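Local coordinates for hypothetical protein ebhA (PDB 2DGJ) that probably acts as a cell wall-associated adhesin that binds extracellular matrix, this piece being a rod-like string of three-helix bundles from the much longer protein, at residues N145-D150 with A195-A200; Q161-A166 with N188-A193. One frame throughout, in Å; residues are numbered along the deposited sequence.

Contact 1 of 2, residues N145-D150 with A195-A200; sequences NQNYLD and AALNGA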
# COMPACT_ATOMS: atom_id res chain seq x y z
N ASN A 145 31.63 6.89 -32.20
CA ASN A 145 32.21 5.55 -32.33
C ASN A 145 31.94 4.90 -33.68
O ASN A 145 30.87 5.07 -34.26
CB ASN A 145 31.71 4.65 -31.20
CG ASN A 145 32.41 3.31 -31.17
OD1 ASN A 145 32.08 2.41 -31.95
ND2 ASN A 145 33.39 3.17 -30.29
N GLN A 146 32.93 4.16 -34.18
CA GLN A 146 32.84 3.48 -35.47
C GLN A 146 31.63 2.56 -35.59
O GLN A 146 31.11 2.36 -36.69
CB GLN A 146 34.13 2.69 -35.70
CG GLN A 146 34.28 2.01 -37.06
CD GLN A 146 33.49 0.72 -37.16
OE1 GLN A 146 33.37 -0.03 -36.19
NE2 GLN A 146 32.95 0.45 -38.34
N ASN A 147 31.18 2.01 -34.47
CA ASN A 147 30.03 1.11 -34.49
C ASN A 147 28.75 1.84 -34.87
O ASN A 147 27.83 1.25 -35.43
CB ASN A 147 29.84 0.43 -33.13
CG ASN A 147 28.79 -0.67 -33.19
OD1 ASN A 147 28.97 -1.68 -33.86
ND2 ASN A 147 27.68 -0.47 -32.49
N TYR A 148 28.69 3.14 -34.57
CA TYR A 148 27.53 3.94 -34.93
C TYR A 148 27.76 4.48 -36.33
O TYR A 148 26.92 4.33 -37.22
CB TYR A 148 27.34 5.12 -33.98
CG TYR A 148 26.39 6.16 -34.53
CD1 TYR A 148 25.01 5.97 -34.48
CD2 TYR A 148 26.87 7.30 -35.17
CE1 TYR A 148 24.13 6.88 -35.07
CE2 TYR A 148 26.01 8.22 -35.76
CZ TYR A 148 24.64 8.00 -35.71
OH TYR A 148 23.78 8.89 -36.32
N LEU A 149 28.92 5.12 -36.50
CA LEU A 149 29.31 5.72 -37.77
C LEU A 149 29.18 4.80 -38.98
O LEU A 149 28.61 5.19 -39.99
CB LEU A 149 30.75 6.24 -37.67
CG LEU A 149 30.96 7.74 -37.41
CD1 LEU A 149 29.70 8.39 -36.86
CD2 LEU A 149 32.12 7.91 -36.45
N ASP A 150 29.71 3.58 -38.87
CA ASP A 150 29.63 2.64 -39.99
C ASP A 150 28.39 1.75 -39.93
O ASP A 150 28.34 0.72 -40.60
CB ASP A 150 30.89 1.77 -40.07
CG ASP A 150 32.09 2.53 -40.59
OD1 ASP A 150 31.89 3.56 -41.26
OD2 ASP A 150 33.23 2.09 -40.35
N ALA A 195 21.39 -1.04 -29.60
CA ALA A 195 21.86 -2.41 -29.68
C ALA A 195 21.82 -2.89 -31.12
O ALA A 195 22.32 -3.97 -31.44
CB ALA A 195 21.00 -3.32 -28.82
N ALA A 196 21.21 -2.09 -31.99
CA ALA A 196 21.09 -2.43 -33.40
C ALA A 196 22.29 -1.95 -34.22
O ALA A 196 22.60 -2.54 -35.26
CB ALA A 196 19.79 -1.85 -33.97
N LEU A 197 22.94 -0.88 -33.78
CA LEU A 197 24.11 -0.34 -34.49
C LEU A 197 25.01 -1.50 -34.89
O LEU A 197 25.41 -2.29 -34.05
CB LEU A 197 24.89 0.64 -33.60
CG LEU A 197 24.45 2.11 -33.54
CD1 LEU A 197 23.33 2.40 -34.54
CD2 LEU A 197 24.00 2.43 -32.13
N ASN A 198 25.35 -1.59 -36.17
CA ASN A 198 26.16 -2.70 -36.66
C ASN A 198 27.44 -2.32 -37.40
O ASN A 198 27.94 -3.09 -38.23
CB ASN A 198 25.30 -3.60 -37.56
CG ASN A 198 24.76 -2.86 -38.78
OD1 ASN A 198 24.61 -1.64 -38.76
ND2 ASN A 198 24.46 -3.61 -39.84
N GLY A 199 27.97 -1.14 -37.11
CA GLY A 199 29.19 -0.70 -37.77
C GLY A 199 30.30 -1.72 -37.59
O GLY A 199 31.08 -1.97 -38.50
N ALA A 200 30.37 -2.32 -36.40
CA ALA A 200 31.39 -3.31 -36.09
C ALA A 200 31.28 -4.49 -37.05
O ALA A 200 32.29 -4.97 -37.57
CB ALA A 200 31.23 -3.78 -34.66
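Asn147 reaches the chain at Leu197-Ala200 with both OD1 and ND2. OD1 takes the backbone N-H of Ala200 at 3.0 Å from Asn147 OD1 to Ala200 N, the donor tilted 22° from the carbonyl plane. ND2 packs close to Leu197, 3.2 Å from Asn147 ND2 to Leu197 CB, and makes a weak hydrogen bond to Leu197 O, whose position is less certain. CG stands anti to the backbone N (chi1 -171°), which brings the amide across to the first turn of helix 199-215, while the main-chain O of Asn147 accepts from Gly199 N at 2.9 Å. Gln146, bent at chi2, sends NE2 to Gly199 O, 3.1 Å away; the N-H points almost straight at the oxygen, yet arrives above the carbonyl plane instead of on a lone pair. The same NE2 donates to Asp150 OD2 at 2.6 Å, and these two acceptors fix the amide's rotation. Gly199, with no side chain, lets the carbonyls of Gln146 and Asn147 close in on its backbone, and its CA makes a C-H...O contact with Asp150 O. The Tyr148 ring meets Leu197 obliquely, 3.9 Å from Tyr148 CD1 to Leu197 CD1. Asp150 OD2 also accepts from Val238 N. Short helix 146-149 thus sits against the start of helix 199-215, with Leu197, buried, also touching Thr142 of helix 139-144 and Tyr159 of helix 153-170.

Contact 2 of 2, residues Q161-A166 with N188-A193; sequences QAVTAA and NAVTRA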
# COMPACT_ATOMS: atom_id res chain seq x y z
N GLN A 161 17.12 9.30 -33.79
CA GLN A 161 15.73 9.64 -33.55
C GLN A 161 15.36 9.31 -32.11
O GLN A 161 14.84 10.16 -31.38
CB GLN A 161 14.84 8.86 -34.52
CG GLN A 161 13.41 9.39 -34.63
CD GLN A 161 12.62 8.68 -35.72
OE1 GLN A 161 11.48 9.04 -36.00
NE2 GLN A 161 13.22 7.66 -36.34
N ALA A 162 15.63 8.07 -31.72
CA ALA A 162 15.33 7.60 -30.37
C ALA A 162 15.85 8.56 -29.30
O ALA A 162 15.11 8.99 -28.43
CB ALA A 162 15.93 6.22 -30.15
N VAL A 163 17.14 8.90 -29.38
CA VAL A 163 17.75 9.81 -28.41
C VAL A 163 17.11 11.20 -28.48
O VAL A 163 16.89 11.84 -27.46
CB VAL A 163 19.28 9.94 -28.65
CG1 VAL A 163 19.94 8.58 -28.49
CG2 VAL A 163 19.55 10.49 -30.03
N THR A 164 16.82 11.65 -29.70
CA THR A 164 16.19 12.96 -29.88
C THR A 164 14.90 13.01 -29.10
O THR A 164 14.65 13.96 -28.35
CB THR A 164 15.89 13.23 -31.36
OG1 THR A 164 17.12 13.30 -32.09
CG2 THR A 164 15.10 14.54 -31.53
N ALA A 165 14.06 11.99 -29.27
CA ALA A 165 12.79 11.91 -28.58
C ALA A 165 13.05 11.86 -27.07
O ALA A 165 12.44 12.59 -26.28
CB ALA A 165 12.02 10.67 -29.03
N ALA A 166 13.98 10.99 -26.68
CA ALA A 166 14.36 10.83 -25.28
C ALA A 166 14.72 12.17 -24.66
O ALA A 166 14.24 12.52 -23.58
CB ALA A 166 15.53 9.88 -25.17
N ASN A 188 12.76 1.93 -24.38
CA ASN A 188 12.92 0.78 -25.25
C ASN A 188 13.47 1.21 -26.61
O ASN A 188 14.29 0.51 -27.19
CB ASN A 188 11.58 0.06 -25.44
CG ASN A 188 11.27 -0.89 -24.30
OD1 ASN A 188 11.91 -1.93 -24.16
ND2 ASN A 188 10.29 -0.54 -23.49
N ALA A 189 13.01 2.36 -27.08
CA ALA A 189 13.43 2.89 -28.38
C ALA A 189 14.94 3.07 -28.42
O ALA A 189 15.59 2.62 -29.35
CB ALA A 189 12.74 4.23 -28.66
N VAL A 190 15.48 3.72 -27.39
CA VAL A 190 16.92 3.96 -27.31
C VAL A 190 17.69 2.65 -27.20
O VAL A 190 18.64 2.41 -27.96
CB VAL A 190 17.27 4.83 -26.08
CG1 VAL A 190 18.77 5.04 -25.99
CG2 VAL A 190 16.56 6.16 -26.17
N THR A 191 17.28 1.80 -26.26
CA THR A 191 17.92 0.52 -26.02
C THR A 191 18.02 -0.35 -27.27
O THR A 191 19.10 -0.81 -27.63
CB THR A 191 17.18 -0.28 -24.93
OG1 THR A 191 17.17 0.46 -23.71
CG2 THR A 191 17.86 -1.62 -24.71
N ARG A 192 16.89 -0.60 -27.92
CA ARG A 192 16.88 -1.43 -29.12
C ARG A 192 17.58 -0.81 -30.33
O ARG A 192 18.23 -1.51 -31.11
CB ARG A 192 15.43 -1.82 -29.46
CG ARG A 192 14.88 -2.81 -28.44
CD ARG A 192 13.44 -3.24 -28.66
NE ARG A 192 13.10 -4.31 -27.73
CZ ARG A 192 11.87 -4.76 -27.50
NH1 ARG A 192 10.83 -4.22 -28.12
NH2 ARG A 192 11.68 -5.75 -26.62
N ALA A 193 17.46 0.51 -30.48
CA ALA A 193 18.10 1.19 -31.60
C ALA A 193 19.62 1.16 -31.44
O ALA A 193 20.35 0.95 -32.40
CB ALA A 193 17.63 2.63 -31.67
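Ala162 and Val190 carry a contact made by apolar side chains between two antiparallel helices, whose segment axes approach to 8.4 Å and make an angle of 155° between their N-to-C directions. Methyl against backbone is the closest kind of touch: Ala162 CB rests on the main chain of helix 180-194, 3.7 Å from Ala189 O, and Val190 CG2 in turn lies over Ala162 O. With so small a side chain at this point, the CA atoms of Ala162 and Val190 come within 5.0 Å of each other. Methyl-to-methyl contacts add to this. Ala162 CB meets Ala189 CB at 4.0 Å, and Ala193 CB, one turn further along, lies at 4.3 Å from Ala162 CB. Val190 points CG1 anti to its own N (chi1 179°), leaving CG2 to face Ala162 and Ala166, with Val190 CG2 to Ala166 CB at 4.0 Å; CG1 reaches more loosely toward Val163 CG1. Elsewhere on helix 180-194, Asn188 and Thr191 hydrogen-bond Gln35 of the second subunit. Leu132 and Ala135 of helix 112-135, together with Ile136, cover Ala166 and Val190 from within the chain. Alanine-rich antiparallel packing of this sort joins two helices of a three-helix bundle, here within the FIVAR domain.

Overall arrangement
Contacts 1 and 2 lie about 15 Å apart, centre to centre, and all four segments fall within one FIVAR domain. Along the chain the order is 145-150, 161-166, 188-193 and 195-200, so the inner pair is enclosed by the outer one. Contact 2 joins helices 153-170 and 180-194 side by side, whereas contact 1 joins the helix just before 153-170 (146-149) to the helix just after 180-194 (199-215). Packing between helices therefore passes into a largely polar junction at the start of helix 199-215, consistent with bundles strung together into a rod. Both contacts also touch the second subunit.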